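Local atomic coordinates of lysozyme inhibitor LprI-like N-terminal domain-containing protein (Burkholderia thailandensis, PDB entry 6AR7), a protein that is of unknown function but contains a region resembling the lysozyme inhibitor LprI, and so may bind or inhibit lysozymes. Residues G44-M49 with D115-P120; G58-A63 with E81-W86; R90-H95 with L183-R188; N165-K170 with A212-L217; A173-P176 with Q181-V184. One frame throughout, in Å; residues are numbered along the deposited sequence. Where two conformers were deposited one is given.

Contact 1: residues G44-M49 with D115-P120; sequences GQIQCM and DMRLQP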
# COMPACT_ATOMS: atom_id res chain seq x y z
N GLY A 44 -12.88 -6.75 -19.19
CA GLY A 44 -11.64 -6.45 -19.89
C GLY A 44 -10.86 -5.31 -19.24
O GLY A 44 -9.63 -5.36 -19.17
N GLN A 45 -11.55 -4.27 -18.76
CA GLN A 45 -10.85 -3.19 -18.07
C GLN A 45 -10.18 -3.73 -16.82
O GLN A 45 -9.01 -3.43 -16.54
CB GLN A 45 -11.84 -2.06 -17.73
CG GLN A 45 -12.51 -1.41 -18.94
CD GLN A 45 -11.61 -0.44 -19.68
OE1 GLN A 45 -11.36 0.68 -19.21
NE2 GLN A 45 -11.10 -0.87 -20.84
N ILE A 46 -10.91 -4.54 -16.05
CA ILE A 46 -10.41 -5.10 -14.81
C ILE A 46 -9.24 -6.04 -15.09
O ILE A 46 -8.27 -6.09 -14.33
CB ILE A 46 -11.56 -5.79 -14.05
CG1 ILE A 46 -12.53 -4.73 -13.53
CG2 ILE A 46 -11.03 -6.65 -12.88
CD1 ILE A 46 -13.79 -5.28 -12.88
N GLN A 47 -9.32 -6.77 -16.20
CA GLN A 47 -8.21 -7.64 -16.57
C GLN A 47 -6.96 -6.83 -16.90
O GLN A 47 -5.85 -7.23 -16.54
CB GLN A 47 -8.59 -8.54 -17.75
CG GLN A 47 -7.56 -9.63 -18.00
CD GLN A 47 -7.87 -10.45 -19.24
OE1 GLN A 47 -8.98 -10.45 -19.76
NE2 GLN A 47 -6.86 -11.17 -19.73
N CYS A 48 -7.11 -5.70 -17.60
CA CYS A 48 -5.94 -4.86 -17.82
C CYS A 48 -5.32 -4.45 -16.49
O CYS A 48 -4.09 -4.49 -16.32
CB CYS A 48 -6.30 -3.62 -18.62
SG CYS A 48 -6.72 -3.87 -20.36
N MSE A 49 -6.15 -4.08 -15.51
CA MSE A 49 -5.64 -3.62 -14.23
C MSE A 49 -5.00 -4.76 -13.48
O MSE A 49 -3.96 -4.57 -12.85
CB MSE A 49 -6.76 -2.98 -13.40
CG MSE A 49 -7.41 -1.84 -14.16
SE MSE A 49 -9.15 -1.26 -13.37
CE MSE A 49 -8.27 -0.61 -11.78
N ASP A 115 -8.94 -1.26 -8.56
CA ASP A 115 -7.93 -0.24 -8.31
C ASP A 115 -7.38 -0.32 -6.89
O ASP A 115 -6.18 -0.08 -6.67
CB ASP A 115 -8.50 1.14 -8.60
CG ASP A 115 -7.43 2.20 -8.71
OD1 ASP A 115 -6.47 2.01 -9.48
OD2 ASP A 115 -7.53 3.23 -8.01
N MSE A 116 -8.22 -0.68 -5.92
CA MSE A 116 -7.78 -0.95 -4.54
C MSE A 116 -6.67 -1.98 -4.46
O MSE A 116 -5.78 -1.89 -3.63
CB MSE A 116 -8.94 -1.46 -3.69
CG MSE A 116 -9.96 -0.45 -3.22
SE MSE A 116 -10.02 -0.53 -1.28
CE MSE A 116 -8.28 0.29 -1.06
N ARG A 117 -6.77 -3.01 -5.31
CA ARG A 117 -5.79 -4.08 -5.33
C ARG A 117 -4.52 -3.68 -6.06
O ARG A 117 -3.43 -4.14 -5.70
CB ARG A 117 -6.36 -5.34 -6.00
CG ARG A 117 -7.68 -5.86 -5.45
CD ARG A 117 -8.00 -7.26 -6.00
NE ARG A 117 -8.12 -7.34 -7.46
CZ ARG A 117 -9.26 -7.19 -8.14
NH1 ARG A 117 -10.39 -6.95 -7.49
NH2 ARG A 117 -9.28 -7.28 -9.47
N LEU A 118 -4.64 -2.83 -7.07
CA LEU A 118 -3.51 -2.43 -7.91
C LEU A 118 -2.59 -1.43 -7.20
O LEU A 118 -1.37 -1.65 -7.12
CB LEU A 118 -4.04 -1.82 -9.21
CG LEU A 118 -3.11 -0.99 -10.10
CD1 LEU A 118 -1.92 -1.86 -10.58
CD2 LEU A 118 -3.89 -0.41 -11.31
N GLN A 119 -3.14 -0.32 -6.70
CA GLN A 119 -2.30 0.79 -6.26
C GLN A 119 -1.31 0.45 -5.13
O GLN A 119 -0.20 1.01 -5.15
CB GLN A 119 -3.18 1.97 -5.84
CG GLN A 119 -4.07 2.54 -6.96
CD GLN A 119 -3.29 2.85 -8.23
OE1 GLN A 119 -2.12 3.26 -8.18
NE2 GLN A 119 -3.94 2.69 -9.39
N PRO A 120 -1.65 -0.38 -4.13
CA PRO A 120 -0.65 -0.65 -3.08
C PRO A 120 0.54 -1.44 -3.58
O PRO A 120 1.62 -1.32 -3.00
CB PRO A 120 -1.44 -1.45 -2.02
CG PRO A 120 -2.87 -1.18 -2.31
CD PRO A 120 -2.98 -0.91 -3.78
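M49, modelled as selenomethionine, carries the largest share of this contact by sending its methyl group into the backbone of D115. Its CG stands anti to the carbonyl carbon, the chain runs out extended through chi2, and a bend at chi3 (66°) turns the methyl inward. There CE lies 3.4 Å from D115 N and 3.6 Å from D115 CB, so the tip rests on main chain and beta carbon together. L118 fills the next turn: its CD1 comes to 4.1 Å from M49 O, and its CD2 lies 4.4 Å from M49 CB. L118 also reaches further along helix 42-70, to A52, R53 and W56. D115 meets the methyl mainly through N, CA and CB; its OD1 also accepts, on the syn side, a nearly straight 2.6 Å bond (172°) from Q119 NE2 of its own helix. Along the flank, I46 and M49 both lie against A114, one residue before D115. The segment axes approach to 10.4 Å, a wide separation that long, flexible side chains can span. C48, on the same turn, ties this helix to C33 through a disulfide. The axes diverge by just 18° and point the same way, because helix 73-101 lies between the two in the chain and reverses its direction: the parallel pairing of the outer two in three successive up-down-up helices (42-70, 73-101, 107-136).

Contact 2: residues G58-A63 with E81-W86; sequences GEVDAA and ESQRRW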
# COMPACT_ATOMS: atom_id res chain seq x y z
N GLY A 58 5.90 -8.09 -9.81
CA GLY A 58 7.23 -8.47 -10.24
C GLY A 58 8.27 -7.40 -9.95
O GLY A 58 9.42 -7.70 -9.62
N GLU A 59 7.87 -6.12 -10.06
CA GLU A 59 8.82 -5.06 -9.76
C GLU A 59 9.07 -4.95 -8.26
O GLU A 59 10.18 -4.58 -7.83
CB GLU A 59 8.34 -3.73 -10.33
CG GLU A 59 8.35 -3.74 -11.86
CD GLU A 59 9.72 -4.11 -12.41
OE1 GLU A 59 10.68 -3.35 -12.15
OE2 GLU A 59 9.85 -5.17 -13.07
N VAL A 60 8.06 -5.26 -7.44
CA VAL A 60 8.28 -5.35 -6.00
C VAL A 60 9.36 -6.38 -5.71
O VAL A 60 10.33 -6.10 -4.99
CB VAL A 60 6.97 -5.73 -5.28
CG1 VAL A 60 7.25 -6.13 -3.83
CG2 VAL A 60 5.95 -4.58 -5.33
N ASP A 61 9.23 -7.57 -6.28
CA ASP A 61 10.17 -8.63 -5.97
C ASP A 61 11.57 -8.31 -6.47
O ASP A 61 12.56 -8.60 -5.79
CB ASP A 61 9.66 -9.96 -6.53
CG ASP A 61 8.39 -10.42 -5.83
OD1 ASP A 61 8.21 -10.05 -4.66
OD2 ASP A 61 7.56 -11.14 -6.43
N ALA A 62 11.67 -7.68 -7.65
CA ALA A 62 12.98 -7.35 -8.21
C ALA A 62 13.64 -6.20 -7.46
O ALA A 62 14.86 -6.20 -7.27
CB ALA A 62 12.85 -7.00 -9.69
N ALA A 63 12.86 -5.17 -7.12
CA ALA A 63 13.43 -4.06 -6.38
C ALA A 63 13.85 -4.52 -4.99
O ALA A 63 14.92 -4.16 -4.50
CB ALA A 63 12.45 -2.90 -6.30
N GLU A 81 12.72 -6.82 7.35
CA GLU A 81 11.64 -6.81 8.31
C GLU A 81 10.41 -6.11 7.73
O GLU A 81 9.28 -6.62 7.86
CB GLU A 81 12.09 -6.10 9.59
CG GLU A 81 11.01 -6.00 10.65
CD GLU A 81 10.52 -7.34 11.17
OE1 GLU A 81 11.27 -8.33 11.09
OE2 GLU A 81 9.37 -7.40 11.63
N SER A 82 10.60 -4.98 7.06
CA SER A 82 9.47 -4.25 6.49
C SER A 82 8.73 -5.11 5.46
O SER A 82 7.49 -5.09 5.40
CB SER A 82 9.94 -2.94 5.86
OG SER A 82 10.39 -3.14 4.53
N GLN A 83 9.47 -5.90 4.67
CA GLN A 83 8.81 -6.71 3.64
C GLN A 83 8.03 -7.85 4.26
O GLN A 83 6.93 -8.18 3.81
CB GLN A 83 9.85 -7.24 2.64
CG GLN A 83 9.23 -8.01 1.45
CD GLN A 83 8.44 -7.12 0.49
OE1 GLN A 83 8.35 -5.89 0.66
NE2 GLN A 83 7.84 -7.74 -0.51
N ARG A 84 8.58 -8.48 5.31
CA ARG A 84 7.82 -9.50 6.01
C ARG A 84 6.51 -8.91 6.54
O ARG A 84 5.45 -9.54 6.45
CB ARG A 84 8.66 -10.07 7.16
CG ARG A 84 9.62 -11.21 6.77
CD ARG A 84 10.31 -11.84 8.01
NE ARG A 84 11.13 -10.90 8.79
CZ ARG A 84 12.43 -10.66 8.59
NH1 ARG A 84 13.09 -11.30 7.63
NH2 ARG A 84 13.07 -9.79 9.36
N ARG A 85 6.57 -7.68 7.07
CA ARG A 85 5.38 -7.04 7.61
C ARG A 85 4.44 -6.61 6.49
O ARG A 85 3.22 -6.68 6.64
CB ARG A 85 5.77 -5.83 8.46
CG ARG A 85 6.62 -6.16 9.69
CD ARG A 85 5.86 -6.99 10.70
NE ARG A 85 6.61 -7.17 11.94
CZ ARG A 85 6.13 -7.76 13.03
NH1 ARG A 85 4.89 -8.23 13.04
NH2 ARG A 85 6.89 -7.88 14.12
N TRP A 86 5.00 -6.17 5.36
CA TRP A 86 4.15 -5.77 4.25
C TRP A 86 3.34 -6.95 3.73
O TRP A 86 2.13 -6.84 3.49
CB TRP A 86 5.01 -5.18 3.14
CG TRP A 86 4.21 -4.63 2.03
CD1 TRP A 86 3.52 -3.45 2.03
CD2 TRP A 86 4.00 -5.21 0.73
NE1 TRP A 86 2.90 -3.26 0.82
CE2 TRP A 86 3.17 -4.32 0.01
CE3 TRP A 86 4.43 -6.39 0.12
CZ2 TRP A 86 2.77 -4.58 -1.30
CZ3 TRP A 86 4.03 -6.64 -1.20
CH2 TRP A 86 3.21 -5.74 -1.89
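Facing V60 with Q83 and W86, segment 81-86 carries on another side a salt-bridge network among E81, R84 and R85, in which E81 OE1 accepts a 2.9 Å salt-bridge hydrogen bond from R84 NH2 and a weak bond from R84 NE. R85 NE adds a 2.8 Å bond to the second oxygen, E81 OE2. No hydrogen bond crosses the contact itself; a methyl meets an amide nitrogen and an indole carbon. V60 CG1, anti to its own main-chain nitrogen (chi1 167°), is the branch that does the touching: it lies 3.7 Å from Q83 NE2 and 4.2 Å from W86 CZ3, meeting the indole at a slant. Q83 bends at chi2 (69°) to offer its amide end to this methyl, while its other terminal atom, OE1, accepts a hydrogen bond from R124 of helix 107-136. The same arginine makes a cation-pi contact with W86, whose ring F193 also meets edge-to-face. Helix 107-136 packs against V60 as well, through A125 and L128, and joins these two consecutive antiparallel helices. The buried amide of Q83 thus gains a polar partner for OE1 from a third helix, which probably offsets part of the cost of burying it against a methyl group.

Contact 3: residues R90-H95 with L183-R188; sequences RKDEAH and LVAAQR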
# COMPACT_ATOMS: atom_id res chain seq x y z
N ARG A 90 -0.70 -7.34 3.55
CA ARG A 90 -1.40 -7.56 2.29
C ARG A 90 -2.28 -8.80 2.36
O ARG A 90 -3.40 -8.79 1.85
CB ARG A 90 -0.41 -7.69 1.12
CG ARG A 90 0.46 -6.43 0.83
CD ARG A 90 -0.37 -5.17 0.78
NE ARG A 90 -1.41 -5.23 -0.25
CZ ARG A 90 -2.47 -4.43 -0.28
NH1 ARG A 90 -2.63 -3.52 0.69
NH2 ARG A 90 -3.37 -4.55 -1.25
N LYS A 91 -1.81 -9.87 3.02
CA LYS A 91 -2.61 -11.09 3.12
C LYS A 91 -3.94 -10.83 3.83
O LYS A 91 -4.99 -11.29 3.38
CB LYS A 91 -1.83 -12.19 3.84
N ASP A 92 -3.93 -10.10 4.95
CA ASP A 92 -5.19 -9.86 5.65
C ASP A 92 -5.98 -8.70 5.06
O ASP A 92 -7.21 -8.71 5.10
CB ASP A 92 -4.94 -9.62 7.14
CG ASP A 92 -4.83 -10.92 7.92
OD1 ASP A 92 -5.24 -11.98 7.38
OD2 ASP A 92 -4.39 -10.89 9.09
N GLU A 93 -5.31 -7.73 4.46
CA GLU A 93 -6.04 -6.65 3.81
C GLU A 93 -6.94 -7.17 2.68
O GLU A 93 -8.02 -6.63 2.44
CB GLU A 93 -5.05 -5.61 3.29
CG GLU A 93 -5.68 -4.38 2.69
CD GLU A 93 -6.17 -3.41 3.75
OE1 GLU A 93 -5.86 -3.60 4.95
OE2 GLU A 93 -6.88 -2.46 3.36
N ALA A 94 -6.51 -8.23 1.99
CA ALA A 94 -7.38 -8.83 0.97
C ALA A 94 -8.70 -9.30 1.57
O ALA A 94 -9.75 -9.19 0.93
CB ALA A 94 -6.66 -9.98 0.26
N HIS A 95 -8.67 -9.83 2.80
CA HIS A 95 -9.91 -10.23 3.46
C HIS A 95 -10.77 -9.01 3.75
O HIS A 95 -12.00 -9.09 3.68
CB HIS A 95 -9.62 -10.96 4.77
CG HIS A 95 -8.74 -12.16 4.63
ND1 HIS A 95 -8.77 -12.98 3.52
CD2 HIS A 95 -7.82 -12.69 5.46
CE1 HIS A 95 -7.89 -13.95 3.68
NE2 HIS A 95 -7.30 -13.80 4.85
N LEU A 183 -11.30 -6.07 9.82
CA LEU A 183 -10.74 -4.73 9.88
C LEU A 183 -9.71 -4.62 11.00
O LEU A 183 -8.62 -4.07 10.81
CB LEU A 183 -11.85 -3.70 10.08
CG LEU A 183 -11.44 -2.25 10.38
CD1 LEU A 183 -10.57 -1.64 9.30
CD2 LEU A 183 -12.68 -1.39 10.63
N VAL A 184 -10.05 -5.14 12.19
CA VAL A 184 -9.11 -5.12 13.31
C VAL A 184 -7.80 -5.80 12.92
O VAL A 184 -6.71 -5.26 13.13
CB VAL A 184 -9.74 -5.79 14.55
CG1 VAL A 184 -8.72 -5.86 15.69
CG2 VAL A 184 -10.99 -5.05 15.00
N ALA A 185 -7.90 -6.99 12.33
CA ALA A 185 -6.70 -7.74 11.98
C ALA A 185 -5.89 -7.04 10.89
O ALA A 185 -4.66 -6.93 10.99
CB ALA A 185 -7.10 -9.16 11.56
N ALA A 186 -6.56 -6.56 9.84
CA ALA A 186 -5.83 -5.89 8.76
C ALA A 186 -5.13 -4.63 9.26
O ALA A 186 -3.97 -4.37 8.92
CB ALA A 186 -6.76 -5.53 7.61
N GLN A 187 -5.83 -3.84 10.09
CA GLN A 187 -5.27 -2.58 10.56
C GLN A 187 -4.08 -2.82 11.49
O GLN A 187 -3.10 -2.08 11.46
CB GLN A 187 -6.33 -1.77 11.29
CG GLN A 187 -5.83 -0.42 11.73
CD GLN A 187 -5.49 0.47 10.55
OE1 GLN A 187 -5.88 0.21 9.41
NE2 GLN A 187 -4.77 1.53 10.83
N ARG A 188 -4.18 -3.84 12.34
CA ARG A 188 -3.06 -4.17 13.22
C ARG A 188 -1.82 -4.52 12.41
O ARG A 188 -0.71 -4.09 12.74
CB ARG A 188 -3.46 -5.30 14.16
CG ARG A 188 -2.35 -5.81 15.04
CD ARG A 188 -2.88 -6.86 16.03
NE ARG A 188 -3.50 -8.01 15.36
CZ ARG A 188 -4.74 -8.43 15.58
NH1 ARG A 188 -5.50 -7.81 16.47
NH2 ARG A 188 -5.23 -9.47 14.92
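E93 climbs out of its helix and folds back until its carboxylate rests on the methyl of A186. CB leaves the backbone beside A186, whose own CB is 4.0 Å from E93 CA; CG then continues anti to the backbone N (chi1 -175°), drawing off from the alanine. A bend at chi2 (77°) returns the carboxylate, bringing E93 OE1 to 3.4 Å from A186 CB. That oxygen also accepts a hydrogen bond from W89 NE1, one turn back on the same helix, while OE2 forms a salt bridge with R213 NH1. Both oxygens are therefore held, which fixes the rotation of a buried acid and probably stabilises its negative charge. D92 covers the other flank. Its CB is 4.2 Å from A186 CA, its carbonyl O 4.1 Å from A186 CB, and its OD2 4.1 Å from A185 CB. The small alanines let the axes come within 8.3 Å, and the alpha carbons of E93 and A186 to 5.0 Å. D92 OD2 lies near E189 OE2, a pairing of like charges that might raise the proton affinity of either group. Segments 90-95 and 183-188, on helices 73-101 and 180-197, run at 151°, roughly antiparallel; L96 continues their interface onto A186, and helix 203-223 covers E93 with T216 and F220, in a bundle of helices without strands.

Contact 4: residues N165-K170 with A212-L217; sequences NRYYEK and ARVATL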
# COMPACT_ATOMS: atom_id res chain seq x y z
N ASN A 165 -7.54 7.32 12.54
CA ASN A 165 -8.35 6.71 13.58
C ASN A 165 -9.80 7.17 13.47
O ASN A 165 -10.72 6.40 13.78
CB ASN A 165 -7.75 7.00 14.96
CG ASN A 165 -6.43 6.26 15.15
OD1 ASN A 165 -6.31 5.09 14.79
ND2 ASN A 165 -5.42 6.95 15.71
N ARG A 166 -10.02 8.40 13.00
CA ARG A 166 -11.37 8.88 12.74
C ARG A 166 -12.07 8.04 11.68
O ARG A 166 -13.21 7.58 11.88
CB ARG A 166 -11.30 10.34 12.31
CG ARG A 166 -12.61 10.97 12.03
CD ARG A 166 -12.48 12.47 12.10
NE ARG A 166 -11.86 13.05 10.91
CZ ARG A 166 -12.53 13.37 9.81
NH1 ARG A 166 -13.84 13.15 9.75
NH2 ARG A 166 -11.90 13.91 8.78
N TYR A 167 -11.43 7.85 10.54
CA TYR A 167 -12.06 7.02 9.52
C TYR A 167 -12.08 5.55 9.91
O TYR A 167 -13.02 4.83 9.55
CB TYR A 167 -11.39 7.24 8.16
CG TYR A 167 -11.81 8.55 7.56
CD1 TYR A 167 -13.10 8.72 7.07
CD2 TYR A 167 -10.94 9.65 7.53
CE1 TYR A 167 -13.51 9.93 6.53
CE2 TYR A 167 -11.34 10.86 6.98
CZ TYR A 167 -12.63 10.99 6.49
OH TYR A 167 -13.05 12.19 5.95
N TYR A 168 -11.08 5.08 10.67
CA TYR A 168 -11.13 3.70 11.16
C TYR A 168 -12.38 3.47 12.00
O TYR A 168 -13.08 2.46 11.82
CB TYR A 168 -9.87 3.38 11.98
CG TYR A 168 -9.90 2.02 12.63
CD1 TYR A 168 -9.42 0.91 11.96
CD2 TYR A 168 -10.42 1.84 13.92
CE1 TYR A 168 -9.46 -0.35 12.55
CE2 TYR A 168 -10.46 0.59 14.51
CZ TYR A 168 -9.97 -0.50 13.81
OH TYR A 168 -10.01 -1.76 14.38
N GLU A 169 -12.68 4.39 12.90
CA GLU A 169 -13.84 4.21 13.76
C GLU A 169 -15.15 4.34 12.98
O GLU A 169 -16.09 3.58 13.21
CB GLU A 169 -13.79 5.21 14.92
CG GLU A 169 -12.69 4.85 15.91
CD GLU A 169 -12.91 3.49 16.56
OE1 GLU A 169 -14.08 3.07 16.69
OE2 GLU A 169 -11.91 2.81 16.89
N LYS A 170 -15.22 5.30 12.06
CA LYS A 170 -16.40 5.42 11.20
C LYS A 170 -16.61 4.14 10.39
O LYS A 170 -17.75 3.68 10.26
CB LYS A 170 -16.26 6.65 10.30
CG LYS A 170 -17.45 6.91 9.38
CD LYS A 170 -17.25 8.20 8.58
CE LYS A 170 -18.03 8.17 7.26
NZ LYS A 170 -17.41 9.02 6.19
N ALA A 212 -1.88 7.63 3.06
CA ALA A 212 -2.39 6.61 2.14
C ALA A 212 -3.37 5.68 2.84
O ALA A 212 -4.41 5.34 2.28
CB ALA A 212 -1.24 5.80 1.55
N ARG A 213 -3.07 5.29 4.08
CA ARG A 213 -4.01 4.46 4.82
C ARG A 213 -5.29 5.25 5.15
O ARG A 213 -6.39 4.68 5.11
CB ARG A 213 -3.35 3.92 6.09
CG ARG A 213 -4.21 2.88 6.85
CD ARG A 213 -4.59 1.71 5.96
NE ARG A 213 -5.23 0.63 6.72
CZ ARG A 213 -5.81 -0.44 6.17
NH1 ARG A 213 -5.82 -0.58 4.86
NH2 ARG A 213 -6.37 -1.38 6.93
N VAL A 214 -5.17 6.54 5.45
CA VAL A 214 -6.37 7.37 5.66
C VAL A 214 -7.31 7.27 4.46
O VAL A 214 -8.53 7.07 4.61
CB VAL A 214 -5.98 8.84 5.93
CG1 VAL A 214 -7.22 9.71 5.90
CG2 VAL A 214 -5.27 9.03 7.29
N ALA A 215 -6.76 7.42 3.25
CA ALA A 215 -7.57 7.42 2.04
C ALA A 215 -8.26 6.07 1.82
O ALA A 215 -9.43 6.02 1.42
CB ALA A 215 -6.70 7.79 0.84
N THR A 216 -7.55 4.97 2.09
CA THR A 216 -8.18 3.66 1.98
C THR A 216 -9.35 3.52 2.95
O THR A 216 -10.46 3.14 2.55
CB THR A 216 -7.14 2.56 2.24
OG1 THR A 216 -6.08 2.62 1.26
CG2 THR A 216 -7.81 1.19 2.18
N LEU A 217 -9.13 3.85 4.22
CA LEU A 217 -10.19 3.70 5.22
C LEU A 217 -11.36 4.62 4.92
O LEU A 217 -12.52 4.26 5.15
CB LEU A 217 -9.63 3.98 6.62
CG LEU A 217 -8.54 3.05 7.15
CD1 LEU A 217 -8.12 3.48 8.53
CD2 LEU A 217 -8.96 1.58 7.14
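Y167 and Y168 leave the same helix turn by different first torsions, and both meet L217. In Y167, CG lies anti to the carbonyl carbon (chi1 -76°); in Y168 it lies anti to the backbone N (chi1 175°). The two rings diverge, and L217 touches both beta carbons. L217 answers with an extended chain that carries CD1 outward. Its CB sits 4.0 Å from Y167 CB, where the backbones come nearest, with alpha carbons 5.7 Å apart. Its CD1 settles 3.9 Å from Y168 CB, near the plane of the Y168 ring and at its edge, and also 4.0 Å from Y168 N. The other branch, CD2, lies over one face of the R213 guanidinium, 3.7 Å above the plane and toward its rim. R213 uses that flat group for polar work too, in a salt bridge to E93 and a hydrogen bond to Q187. One turn earlier on the same helix, V214 CG1 approaches Y167 CD2 obliquely at 4.1 Å. Around this pair, Y168 extends to L183, V184 and Q187 of helix 180-197, while Y167 also touches K218 and S221. No hydrogen bond crosses between the segments. Their axes are 8.8 Å apart and inclined by 23° in the same sense, with helix 180-197 intervening in the chain: hydrophobic side chains knit two parallel helices in an up-down-up bundle.

Contact 5: residues A173-P176 with Q181-V184; sequences ARMP and QTLV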
# COMPACT_ATOMS: atom_id res chain seq x y z
N ALA A 173 -17.80 1.14 12.62
CA ALA A 173 -19.20 1.24 13.02
C ALA A 173 -20.15 0.92 11.86
O ALA A 173 -21.26 0.45 12.10
CB ALA A 173 -19.50 2.62 13.59
N ARG A 174 -19.75 1.20 10.62
CA ARG A 174 -20.64 0.98 9.48
C ARG A 174 -20.57 -0.43 8.92
O ARG A 174 -21.39 -0.78 8.07
CB ARG A 174 -20.34 1.99 8.37
CG ARG A 174 -20.94 3.37 8.61
CD ARG A 174 -20.49 4.35 7.56
NE ARG A 174 -20.92 5.71 7.87
CZ ARG A 174 -21.22 6.63 6.95
NH1 ARG A 174 -21.12 6.33 5.66
NH2 ARG A 174 -21.61 7.84 7.32
N MSE A 175 -19.64 -1.25 9.39
CA MSE A 175 -19.50 -2.60 8.88
C MSE A 175 -20.41 -3.61 9.56
O MSE A 175 -20.75 -3.44 10.73
CB MSE A 175 -18.07 -3.08 9.03
CG MSE A 175 -17.13 -2.39 8.12
SE MSE A 175 -15.43 -3.19 8.42
CE MSE A 175 -15.56 -4.67 7.16
N PRO A 176 -20.77 -4.67 8.83
CA PRO A 176 -21.46 -5.80 9.47
C PRO A 176 -20.60 -6.41 10.57
O PRO A 176 -19.37 -6.54 10.43
CB PRO A 176 -21.70 -6.79 8.32
CG PRO A 176 -21.50 -6.01 7.07
CD PRO A 176 -20.49 -4.94 7.41
N GLN A 181 -13.82 -8.11 12.70
CA GLN A 181 -12.53 -8.67 13.10
C GLN A 181 -11.53 -8.61 11.95
O GLN A 181 -10.32 -8.53 12.18
CB GLN A 181 -12.71 -10.11 13.59
CG GLN A 181 -13.05 -10.21 15.08
CD GLN A 181 -12.10 -9.44 16.00
OE1 GLN A 181 -10.89 -9.66 16.00
NE2 GLN A 181 -12.66 -8.52 16.79
N THR A 182 -12.01 -8.63 10.70
CA THR A 182 -11.08 -8.51 9.58
C THR A 182 -10.52 -7.10 9.46
O THR A 182 -9.37 -6.93 9.05
CB THR A 182 -11.76 -8.94 8.27
OG1 THR A 182 -12.61 -7.90 7.78
CG2 THR A 182 -12.59 -10.21 8.52
N LEU A 183 -11.30 -6.07 9.82
CA LEU A 183 -10.74 -4.73 9.88
C LEU A 183 -9.71 -4.62 11.00
O LEU A 183 -8.62 -4.07 10.81
CB LEU A 183 -11.85 -3.70 10.08
CG LEU A 183 -11.44 -2.25 10.38
CD1 LEU A 183 -10.57 -1.64 9.30
CD2 LEU A 183 -12.68 -1.39 10.63
N VAL A 184 -10.05 -5.14 12.19
CA VAL A 184 -9.11 -5.12 13.31
C VAL A 184 -7.80 -5.80 12.92
O VAL A 184 -6.71 -5.26 13.13
CB VAL A 184 -9.74 -5.79 14.55
CG1 VAL A 184 -8.72 -5.86 15.69
CG2 VAL A 184 -10.99 -5.05 15.00
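Apolar contact comes first: M175, modelled as selenomethionine, lays its selenium against L183, equally close to two atoms of it. M175 SE lies 4.0 Å from L183 CD2, and M175 SE to L183 CB is likewise 4.0 Å, so the selenium bears on both the base and one branch of the leucine. The selenomethionine starts with CG anti to the carbonyl carbon (chi1 -70°), runs straight through chi2, and turns at chi3 (88°), which swings the methyl away from the leucine toward T182. A looser approach follows there: M175 CE stands 4.4 Å from T182 OG1, a marginal contact. The polar interactions are found in the turn. T182 OG1 is hydrogen-bonded to S179 O, at the start of helix 180-197, and S179 OG bonds in turn to P176 O, so one serine links the loop to the incoming helix through both its carbonyl and its hydroxyl. M175 is the first residue to leave helical geometry after helix 155-174; its extended psi (153°) redirects the main chain into P176 while its side chain still points into the bundle. Third-party residues enclose the apolar part. M175 also meets L96 and V100 of helix 73-101 and V224 near the chain terminus, and L183 adds L171 and R172. The segments thus form the closed end of an alpha-alpha hairpin, in which a short loop joins two antiparallel helices and a buried hydrophobic side chain just past the first helix packs on the start of the second.

Contacts 2 and 5 are buried and each joins helices consecutive in the chain; contacts 3 and 4 are partly buried, and contact 1 lies at the surface. Contacts 1 and 4 follow the same principle in the two LprI-like halves of the chain: parallel helices, at 18° and 23°, separated in sequence by a third. Contact 3 instead unites the two halves through an antiparallel pairing, and it alone of the five sets acidic side chains against alanines. Its polar ends run into contact 4, where R213 receives both E93 and Q187. L183 and V184 are shared by contacts 3 and 5, whereas contacts 2 and 4 lie on opposite sides of the chain's centre.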